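Local coordinates for protein dihydropteroate synthase (Xanthomonas albilineans GPE PC73, PDB 6DAY) that probably catalyses the condensation of para-aminobenzoate with 6-hydroxymethyl-7,8-dihydropterin diphosphate to form 7,8-dihydropteroate, a folate precursor, at residues V74-E79 with T102-V107; G24-T29 with L60-E65; R225-G230 with E239-G244. All coordinates share one frame; numbering follows the deposited sequence.

Overall arrangement
The chain folds as a TIM barrel, a ring of parallel strands surrounded by helices. Nearest the N terminus, contact 2 joins strand 21-27 to strand 59-63 and closes the loop through helix 41-54, a beta-alpha-beta unit. Contact 1 follows in series, bringing the starts of helices 76-93 and 105-114 together, with strand 98-101 between them in sequence. It touches contact 2 directly, because Glu65, just past strand 59-63, reaches its residues. Contact 3 comes last, a short closure between the starts of helices 227-233 and 242-254. None of the three nests in or crosses another. Contact 3 lies apart, its nearest atoms about 7 Å from those of contact 2.

Contact 1. Residues V74-E79 with T102-V107; sequences VPVEEE and TFKPEV. With PAB (4-aminobenzoic acid), chain F.
Glu79 and Lys104 form a salt bridge where two neighbouring helices of the TIM barrel begin, helix 76-93 and helix 105-114. Glu79 lies in the first turn of its helix, with CG anti to the backbone N (chi1 -169°) and the rest of the chain extended, so the carboxylate reaches the residues that lead into the other helix. OE1 is met nearly along its C-O bond by Lys104 NZ at 2.7 Å. OE2 is gripped twice: Thr102 OG1 donates to it at 2.8 Å from above the carboxylate plane, 38° out of it, and a water that accepts from Phe103 N donates to OE2 at 2.7 Å.

A long, flexible lysine suits its place because it can cover the distance and still turn its ammonium group at the end. The chain of Lys104 is bent only at its last torsion, which lets NZ serve several acceptors. NZ also forms a salt bridge with Glu65 OE2 and donates to Val74 O, 3.2 Å away. Glu65 and Glu79 bring like charges close together, and the lysine between them probably eases that proximity.

The aliphatic part of the contact sets Val76 CB 3.9 Å from Lys104 CD, while Val76 CG2 and Val107 CG2 pass one another in opposite senses. Val107 CG2 lies over one face of the Glu79 carboxylate, 3.7 Å from CD, the two side chains crossing at about a right angle. Elsewhere, Pro75 CD rests 3.6 Å from C5 of a 4-aminobenzoic acid molecule, also hydrogen-bonded to Ala73 O and to His48 ND1 of a second subunit.

Threonine suits position 102 because one hydroxyl can donate and accept at once: OG1 also takes the backbone N-H of Lys104 at 3.1 Å in an ST turn, with an almost straight N-H...O angle of 172°.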
loop_
_atom_site.group_PDB
_atom_site.type_symbol
_atom_site.label_atom_id
_atom_site.label_comp_id
_atom_site.label_asym_id
_atom_site.label_seq_id
_atom_site.Cartn_x
_atom_site.Cartn_y
_atom_site.Cartn_z
ATOM N N VAL D 74 20.937 10.140 -3.993
ATOM C CA VAL D 74 21.020 9.097 -5.013
ATOM C C VAL D 74 22.084 9.514 -6.016
ATOM O O VAL D 74 21.971 10.595 -6.608
ATOM C CB VAL D 74 19.655 8.886 -5.700
ATOM C CG1 VAL D 74 19.731 7.811 -6.776
ATOM C CG2 VAL D 74 18.618 8.521 -4.643
ATOM N N PRO D 75 23.081 8.690 -6.273
ATOM C CA PRO D 75 24.112 9.078 -7.230
ATOM C C PRO D 75 23.532 9.138 -8.623
ATOM O O PRO D 75 22.609 8.398 -8.954
ATOM C CB PRO D 75 25.150 7.942 -7.087
ATOM C CG PRO D 75 24.864 7.353 -5.768
ATOM C CD PRO D 75 23.397 7.424 -5.592
ATOM N N VAL D 76 24.078 10.047 -9.444
ATOM C CA VAL D 76 23.529 10.280 -10.774
ATOM C C VAL D 76 23.412 8.989 -11.591
ATOM O O VAL D 76 22.436 8.800 -12.333
ATOM C CB VAL D 76 24.329 11.394 -11.499
ATOM C CG1 VAL D 76 25.807 11.009 -11.670
ATOM C CG2 VAL D 76 23.689 11.713 -12.841
ATOM N N GLU D 77 24.413 8.104 -11.525
ATOM C CA GLU D 77 24.323 6.877 -12.318
ATOM C C GLU D 77 23.093 6.068 -11.930
ATOM O O GLU D 77 22.399 5.538 -12.796
ATOM C CB GLU D 77 25.608 6.027 -12.162
ATOM N N GLU D 78 22.769 6.021 -10.642
ATOM C CA GLU D 78 21.600 5.264 -10.193
ATOM C C GLU D 78 20.308 5.988 -10.551
ATOM O O GLU D 78 19.334 5.348 -10.952
ATOM C CB GLU D 78 21.694 5.008 -8.683
ATOM C CG GLU D 78 20.470 4.306 -8.077
ATOM C CD GLU D 78 20.228 2.915 -8.615
ATOM O OE1 GLU D 78 21.207 2.243 -9.023
ATOM O OE2 GLU D 78 19.054 2.489 -8.619
ATOM N N GLU D 79 20.303 7.323 -10.434
ATOM C CA GLU D 79 19.118 8.090 -10.803
ATOM C C GLU D 79 18.773 7.855 -12.267
ATOM O O GLU D 79 17.606 7.629 -12.612
ATOM C CB GLU D 79 19.353 9.580 -10.506
ATOM C CG GLU D 79 18.073 10.394 -10.618
ATOM C CD GLU D 79 18.247 11.874 -10.270
ATOM O OE1 GLU D 79 19.352 12.290 -9.851
ATOM O OE2 GLU D 79 17.259 12.622 -10.418
ATOM N N THR D 102 13.903 16.107 -11.155
ATOM C CA THR D 102 15.336 15.961 -10.899
ATOM C C THR D 102 15.905 17.357 -10.716
ATOM O O THR D 102 15.339 18.327 -11.235
ATOM C CB THR D 102 16.062 15.268 -12.054
ATOM O OG1 THR D 102 17.436 15.082 -11.692
ATOM C CG2 THR D 102 16.037 16.125 -13.346
ATOM N N PHE D 103 17.024 17.451 -9.987
ATOM C CA PHE D 103 17.758 18.703 -9.916
ATOM C C PHE D 103 19.096 18.627 -10.642
ATOM O O PHE D 103 19.828 19.634 -10.683
ATOM C CB PHE D 103 17.965 19.165 -8.458
ATOM C CG PHE D 103 18.746 18.224 -7.604
ATOM C CD1 PHE D 103 20.140 18.252 -7.584
ATOM C CD2 PHE D 103 18.078 17.348 -6.756
ATOM C CE1 PHE D 103 20.863 17.366 -6.766
ATOM C CE2 PHE D 103 18.787 16.461 -5.946
ATOM C CZ PHE D 103 20.176 16.469 -5.946
ATOM N N LYS D 104 19.400 17.489 -11.293
ATOM C CA LYS D 104 20.726 17.268 -11.898
ATOM C C LYS D 104 20.684 17.531 -13.391
ATOM O O LYS D 104 19.889 16.913 -14.109
ATOM C CB LYS D 104 21.180 15.836 -11.636
ATOM C CG LYS D 104 21.309 15.484 -10.169
ATOM C CD LYS D 104 21.995 14.105 -10.023
ATOM C CE LYS D 104 22.221 13.719 -8.568
ATOM N NZ LYS D 104 20.900 13.356 -7.921
ATOM N N PRO D 105 21.532 18.421 -13.916
ATOM C CA PRO D 105 21.477 18.706 -15.354
ATOM C C PRO D 105 21.722 17.475 -16.208
ATOM O O PRO D 105 21.164 17.373 -17.305
ATOM C CB PRO D 105 22.563 19.778 -15.548
ATOM C CG PRO D 105 23.408 19.734 -14.290
ATOM C CD PRO D 105 22.481 19.260 -13.188
ATOM N N GLU D 106 22.552 16.534 -15.746
ATOM C CA GLU D 106 22.810 15.348 -16.548
ATOM C C GLU D 106 21.545 14.533 -16.741
ATOM O O GLU D 106 21.316 13.980 -17.832
ATOM C CB GLU D 106 23.879 14.474 -15.863
ATOM C CG GLU D 106 25.245 15.152 -15.615
ATOM C CD GLU D 106 25.368 15.841 -14.237
ATOM O OE1 GLU D 106 24.369 16.360 -13.651
ATOM O OE2 GLU D 106 26.508 15.872 -13.738
ATOM N N VAL D 107 20.695 14.476 -15.703
ATOM C CA VAL D 107 19.432 13.746 -15.778
ATOM C C VAL D 107 18.416 14.528 -16.598
ATOM O O VAL D 107 17.712 13.946 -17.426
ATOM C CB VAL D 107 18.900 13.434 -14.368
ATOM C CG1 VAL D 107 17.542 12.671 -14.450
ATOM C CG2 VAL D 107 19.919 12.629 -13.538
HETATM C "C1'" PAB F . 21.826 1.974 -4.651
HETATM O "O1'" PAB F . 23.006 1.590 -4.766
HETATM O "O2'" PAB F . 20.896 1.298 -5.149
HETATM C C1 PAB F . 21.534 3.269 -3.909
HETATM C C2 PAB F . 20.226 3.591 -3.589
HETATM C C3 PAB F . 19.956 4.771 -2.917
HETATM C C4 PAB F . 20.993 5.619 -2.562
HETATM C C5 PAB F . 22.303 5.288 -2.875
HETATM C C6 PAB F . 22.571 4.112 -3.554
HETATM N N4 PAB F . 20.699 6.846 -1.850
HETATM O O HOH W 1 17.451 14.627 -8.562
#

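Contact 2. Residues G24-T29 with L60-E65; sequences GIVNVT and LDIGGE. With SO4 (sulfate ion), chain U.
Gly24 pairs with Leu60 at the start of a parallel match between adjacent barrel strands, the two ends of a beta-alpha-beta unit. Its carbonyl O accepts from Asp61 N at 2.8 Å, and as a glycine it leaves room for Leu60 CD2. Ile25 turns to the same face as Asp61, with CD1 approaching the bound sulfate. Val26 uses both backbone groups: N donates to Asp61 O (2.9 Å) and O accepts from Gly63 N (3.1 Å). Its branched side chain, on the other face, packs CB against Ile62 CG1 and CG2 against Leu60 CB.

Asn27 pairs with Gly63, which has no side chain beside OD1. With CG beside the backbone N (chi1 -74°), ND2 donates to sulfate O1 at 3.0 Å and weakly to O3, while OD1 weakly accepts from a water that also donates to Asp61 O. Val28 N then donates to Gly63 O (2.8 Å), and Val28 CG2 meets Ile62 CG2 at 3.9 Å; the buried Val28 O has no partner. Thr29 sets its methyl near Gly64 O.

One face is thus wholly aliphatic and packs on helices 41-54 and 76-93; the other carries Asn27 and Asp61 beside Ile25. Asp61 is hydrogen-bonded to Ser99 and Asn120 and salt-bridged to Arg261, which holds the sulfate with His263, an anion pocket consistent with where this family binds the pterin diphosphate.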
loop_
_atom_site.group_PDB
_atom_site.type_symbol
_atom_site.label_atom_id
_atom_site.label_comp_id
_atom_site.label_asym_id
_atom_site.label_seq_id
_atom_site.Cartn_x
_atom_site.Cartn_y
_atom_site.Cartn_z
ATOM N N GLY D 24 0.293 13.354 -12.075
ATOM C CA GLY D 24 0.364 12.134 -11.289
ATOM C C GLY D 24 1.781 11.803 -10.911
ATOM O O GLY D 24 2.695 11.874 -11.746
ATOM N N ILE D 25 1.977 11.474 -9.642
ATOM C CA ILE D 25 3.320 11.183 -9.132
ATOM C C ILE D 25 3.720 9.754 -9.490
ATOM O O ILE D 25 3.057 8.782 -9.107
ATOM C CB ILE D 25 3.395 11.419 -7.622
ATOM C CG1 ILE D 25 3.058 12.894 -7.266
ATOM C CG2 ILE D 25 4.775 10.950 -7.074
ATOM C CD1 ILE D 25 2.927 13.159 -5.812
ATOM N N VAL D 26 4.856 9.610 -10.168
ATOM C CA VAL D 26 5.402 8.285 -10.502
ATOM C C VAL D 26 6.776 8.228 -9.867
ATOM O O VAL D 26 7.758 8.713 -10.447
ATOM C CB VAL D 26 5.494 8.042 -12.009
ATOM C CG1 VAL D 26 6.068 6.645 -12.282
ATOM C CG2 VAL D 26 4.113 8.193 -12.633
ATOM N N ASN D 27 6.864 7.627 -8.686
ATOM C CA ASN D 27 8.164 7.481 -8.025
ATOM C C ASN D 27 8.831 6.183 -8.473
ATOM O O ASN D 27 8.187 5.127 -8.507
ATOM C CB ASN D 27 8.012 7.498 -6.508
ATOM C CG ASN D 27 7.716 8.895 -5.967
ATOM O OD1 ASN D 27 8.185 9.894 -6.502
ATOM N ND2 ASN D 27 6.940 8.957 -4.907
ATOM N N VAL D 28 10.124 6.269 -8.839
ATOM C CA VAL D 28 10.850 5.085 -9.293
ATOM C C VAL D 28 11.871 4.749 -8.228
ATOM O O VAL D 28 13.048 5.096 -8.343
ATOM C CB VAL D 28 11.539 5.295 -10.665
ATOM C CG1 VAL D 28 11.983 3.963 -11.216
ATOM C CG2 VAL D 28 10.569 5.956 -11.616
ATOM N N THR D 29 11.413 4.181 -7.119
ATOM C CA THR D 29 12.364 3.835 -6.085
ATOM C C THR D 29 12.049 2.422 -5.636
ATOM O O THR D 29 10.873 2.029 -5.629
ATOM C CB THR D 29 12.320 4.816 -4.900
ATOM O OG1 THR D 29 11.003 4.832 -4.342
ATOM C CG2 THR D 29 12.708 6.252 -5.355
ATOM N N LEU D 60 2.390 13.157 -16.197
ATOM C CA LEU D 60 2.989 12.283 -15.195
ATOM C C LEU D 60 4.334 12.871 -14.810
ATOM O O LEU D 60 5.019 13.420 -15.670
ATOM C CB LEU D 60 3.204 10.871 -15.735
ATOM C CG LEU D 60 1.942 10.128 -16.164
ATOM C CD1 LEU D 60 2.315 8.786 -16.824
ATOM C CD2 LEU D 60 1.001 9.891 -14.979
ATOM N N ASP D 61 4.688 12.792 -13.524
ATOM C CA ASP D 61 5.945 13.322 -13.013
ATOM C C ASP D 61 6.790 12.143 -12.540
ATOM O O ASP D 61 6.475 11.530 -11.520
ATOM C CB ASP D 61 5.740 14.297 -11.869
ATOM C CG ASP D 61 7.001 15.035 -11.477
ATOM O OD1 ASP D 61 7.805 15.369 -12.365
ATOM O OD2 ASP D 61 7.196 15.301 -10.277
ATOM N N ILE D 62 7.913 11.892 -13.214
ATOM C CA ILE D 62 8.704 10.683 -12.998
ATOM C C ILE D 62 9.963 11.080 -12.245
ATOM O O ILE D 62 10.733 11.937 -12.707
ATOM C CB ILE D 62 9.008 9.997 -14.340
ATOM C CG1 ILE D 62 7.721 9.479 -14.959
ATOM C CG2 ILE D 62 10.097 8.875 -14.198
ATOM C CD1 ILE D 62 7.529 9.858 -16.378
ATOM N N GLY D 63 10.165 10.493 -11.080
ATOM C CA GLY D 63 11.314 10.873 -10.278
ATOM C C GLY D 63 12.037 9.694 -9.683
ATOM O O GLY D 63 11.395 8.736 -9.258
ATOM N N GLY D 64 13.362 9.729 -9.651
ATOM C CA GLY D 64 14.060 8.593 -9.090
ATOM C C GLY D 64 14.871 8.923 -7.857
ATOM O O GLY D 64 15.659 8.103 -7.390
ATOM N N GLU D 65 14.723 10.138 -7.319
ATOM C CA GLU D 65 15.478 10.520 -6.132
ATOM C C GLU D 65 14.527 11.142 -5.135
ATOM O O GLU D 65 13.925 12.186 -5.414
ATOM C CB GLU D 65 16.621 11.495 -6.466
ATOM C CG GLU D 65 17.454 11.929 -5.236
ATOM C CD GLU D 65 18.759 12.625 -5.601
ATOM O OE1 GLU D 65 19.734 12.537 -4.807
ATOM O OE2 GLU D 65 18.814 13.252 -6.678
HETATM S S SO4 U . 6.795 12.348 -3.192
HETATM O O1 SO4 U . 5.977 11.129 -3.132
HETATM O O2 SO4 U . 7.657 12.441 -2.013
HETATM O O3 SO4 U . 7.693 12.305 -4.364
HETATM O O4 SO4 U . 5.926 13.524 -3.284
HETATM O O HOH W 2 7.909 11.985 -9.069
#

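Contact 3. Residues R225-G230 with E239-G244; sequences RKRSIG and EQRVAG. With PAB (4-aminobenzoic acid), chain R; PAB (4-aminobenzoic acid), chain N.
The loop entering helix 227-233 holds a bound 4-aminobenzoic acid, consistent with the pABA site of this family, and Arg241, at the N-cap position of helix 242-254, is hydrogen-bonded to it through Arg225 O. The Arg241 side chain stays extended from CG to NE and runs along the loop. NH1 donates to Arg225 O at 3.0 Å; the oxygen lies in the guanidinium plane, though the donor stands 40° above the carbonyl plane. NE passes 3.5 Å from Gly230 CA, a close approach that suits a glycine, and NE donates a hydrogen bond to Arg235 O.

Across this guanidinium lies that of Arg227, their planes 76° apart, with Arg241 NH2 over one face of Arg227. The 2.8 Å between Arg227 NH1 and Arg241 NH1 is too short to be trusted in detail, since both are donors.

The nonpolar part sets Ile229 CG2 against Gly244 C at 3.7 Å and close to Arg241 CB; the lack of a side chain on Gly244 lets the helices come near. Arg225 runs alongside Val242, with Glu239 CA over one face of its guanidinium and NH2 salt-bridged to Asp264 OD1. Val242 CG1 also lies 3.5 Å from C6 of a second 4-aminobenzoic acid, with Ala243 beside it.

The first 4-aminobenzoic acid meets the opening turn: O1' accepts from Arg227 N at 2.9 Å. Lys226 CD lies by C1 and its NZ over the ring, 3.2 Å from C3. Held at a helix N terminus, with Arg227 NH1 3.8 Å from O1', the carboxylate would probably be stabilised in its charged form.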
loop_
_atom_site.group_PDB
_atom_site.type_symbol
_atom_site.label_atom_id
_atom_site.label_comp_id
_atom_site.label_asym_id
_atom_site.label_seq_id
_atom_site.Cartn_x
_atom_site.Cartn_y
_atom_site.Cartn_z
ATOM N N ARG D 225 -0.412 13.732 0.514
ATOM C CA ARG D 225 -0.053 12.820 1.592
ATOM C C ARG D 225 1.083 13.345 2.444
ATOM O O ARG D 225 1.762 12.578 3.116
ATOM C CB ARG D 225 0.281 11.426 1.065
ATOM C CG ARG D 225 -0.776 10.851 0.134
ATOM C CD ARG D 225 -0.392 9.389 -0.196
ATOM N NE ARG D 225 -1.437 8.742 -0.975
ATOM C CZ ARG D 225 -1.447 7.454 -1.292
ATOM N NH1 ARG D 225 -0.450 6.657 -0.919
ATOM N NH2 ARG D 225 -2.458 6.967 -1.986
ATOM N N LYS D 226 1.296 14.653 2.457
ATOM C CA LYS D 226 2.421 15.160 3.217
ATOM C C LYS D 226 2.145 15.166 4.723
ATOM O O LYS D 226 0.991 15.082 5.204
ATOM C CB LYS D 226 2.752 16.557 2.739
ATOM C CG LYS D 226 3.211 16.537 1.291
ATOM C CD LYS D 226 4.236 17.597 1.047
ATOM C CE LYS D 226 4.739 17.559 -0.402
ATOM N NZ LYS D 226 5.489 16.328 -0.719
ATOM N N ARG D 227 3.251 15.275 5.465
ATOM C CA ARG D 227 3.228 15.225 6.918
ATOM C C ARG D 227 2.279 16.289 7.467
ATOM O O ARG D 227 1.566 16.039 8.434
ATOM C CB ARG D 227 4.651 15.391 7.485
ATOM C CG ARG D 227 5.479 14.086 7.501
ATOM C CD ARG D 227 4.748 12.968 8.272
ATOM N NE ARG D 227 5.197 11.595 7.991
ATOM C CZ ARG D 227 5.243 11.029 6.784
ATOM N NH1 ARG D 227 4.890 11.700 5.700
ATOM N NH2 ARG D 227 5.659 9.779 6.660
ATOM N N SER D 228 2.253 17.475 6.849
ATOM C CA SER D 228 1.348 18.537 7.314
ATOM C C SER D 228 -0.117 18.135 7.193
ATOM O O SER D 228 -0.936 18.514 8.035
ATOM C CB SER D 228 1.612 19.823 6.520
ATOM O OG SER D 228 2.748 20.503 7.025
ATOM N N ILE D 229 -0.483 17.444 6.108
ATOM C CA ILE D 229 -1.860 16.961 5.971
ATOM C C ILE D 229 -2.153 15.981 7.087
ATOM O O ILE D 229 -3.240 16.002 7.685
ATOM C CB ILE D 229 -2.077 16.322 4.582
ATOM C CG1 ILE D 229 -1.849 17.333 3.449
ATOM C CG2 ILE D 229 -3.491 15.718 4.476
ATOM C CD1 ILE D 229 -2.638 18.587 3.537
ATOM N N GLY D 230 -1.169 15.117 7.402
ATOM C CA GLY D 230 -1.320 14.207 8.528
ATOM C C GLY D 230 -1.542 14.934 9.847
ATOM O O GLY D 230 -2.378 14.537 10.652
ATOM N N GLU D 239 -1.106 6.692 3.449
ATOM C CA GLU D 239 -2.282 6.231 2.711
ATOM C C GLU D 239 -3.592 6.672 3.372
ATOM O O GLU D 239 -4.647 6.627 2.731
ATOM C CB GLU D 239 -2.255 4.704 2.562
ATOM C CG GLU D 239 -2.224 3.945 3.884
ATOM C CD GLU D 239 -0.818 3.537 4.302
ATOM O OE1 GLU D 239 -0.685 2.497 4.991
ATOM O OE2 GLU D 239 0.148 4.250 3.948
ATOM N N GLN D 240 -3.553 7.092 4.629
ATOM C CA GLN D 240 -4.747 7.548 5.341
ATOM C C GLN D 240 -5.030 9.016 5.081
ATOM O O GLN D 240 -6.044 9.549 5.553
ATOM C CB GLN D 240 -4.581 7.319 6.838
ATOM C CG GLN D 240 -4.507 5.838 7.216
ATOM C CD GLN D 240 -4.053 5.633 8.645
ATOM O OE1 GLN D 240 -3.274 6.417 9.177
ATOM N NE2 GLN D 240 -4.548 4.576 9.278
ATOM N N ARG D 241 -4.146 9.689 4.357
ATOM C CA ARG D 241 -4.215 11.126 4.172
ATOM C C ARG D 241 -4.912 11.530 2.891
ATOM O O ARG D 241 -4.739 12.685 2.449
ATOM C CB ARG D 241 -2.779 11.693 4.175
ATOM C CG ARG D 241 -2.126 11.486 5.529
ATOM C CD ARG D 241 -0.647 11.923 5.485
ATOM N NE ARG D 241 -0.015 11.522 6.742
ATOM C CZ ARG D 241 1.293 11.493 6.940
ATOM N NH1 ARG D 241 2.109 11.857 5.958
ATOM N NH2 ARG D 241 1.787 11.132 8.125
ATOM N N VAL D 242 -5.595 10.608 2.221
ATOM C CA VAL D 242 -6.097 10.943 0.887
ATOM C C VAL D 242 -7.160 12.037 0.950
ATOM O O VAL D 242 -7.144 12.978 0.158
ATOM C CB VAL D 242 -6.629 9.699 0.179
ATOM C CG1 VAL D 242 -7.107 10.093 -1.202
ATOM C CG2 VAL D 242 -5.503 8.662 0.113
ATOM N N ALA D 243 -8.177 11.853 1.802
ATOM C CA ALA D 243 -9.246 12.842 1.792
ATOM C C ALA D 243 -8.726 14.227 2.116
ATOM O O ALA D 243 -9.095 15.219 1.457
ATOM C CB ALA D 243 -10.347 12.412 2.770
ATOM N N GLY D 244 -7.894 14.327 3.138
ATOM C CA GLY D 244 -7.299 15.622 3.469
ATOM C C GLY D 244 -6.442 16.197 2.347
ATOM O O GLY D 244 -6.431 17.417 2.133
HETATM C "C1'" PAB R . 6.488 15.926 3.649
HETATM O "O1'" PAB R . 5.794 14.946 4.019
HETATM O "O2'" PAB R . 6.500 16.971 4.329
HETATM C C1 PAB R . 7.310 15.843 2.374
HETATM C C2 PAB R . 7.181 14.708 1.595
HETATM C C3 PAB R . 7.904 14.582 0.428
HETATM C C4 PAB R . 8.769 15.591 0.041
HETATM C C5 PAB R . 8.903 16.735 0.826
HETATM C C6 PAB R . 8.174 16.870 1.995
HETATM N N4 PAB R . 9.528 15.422 -1.192
HETATM C "C1'" PAB N . -11.852 12.037 -1.002
HETATM O "O1'" PAB N . -12.519 12.751 -0.203
HETATM O "O2'" PAB N . -11.428 12.491 -2.099
HETATM C C1 PAB N . -11.524 10.612 -0.587
HETATM C C2 PAB N . -12.159 10.067 0.511
HETATM C C3 PAB N . -11.853 8.779 0.914
HETATM C C4 PAB N . -10.917 8.056 0.210
HETATM C C5 PAB N . -10.276 8.606 -0.886
HETATM C C6 PAB N . -10.581 9.890 -1.291
HETATM N N4 PAB N . -10.594 6.704 0.623
#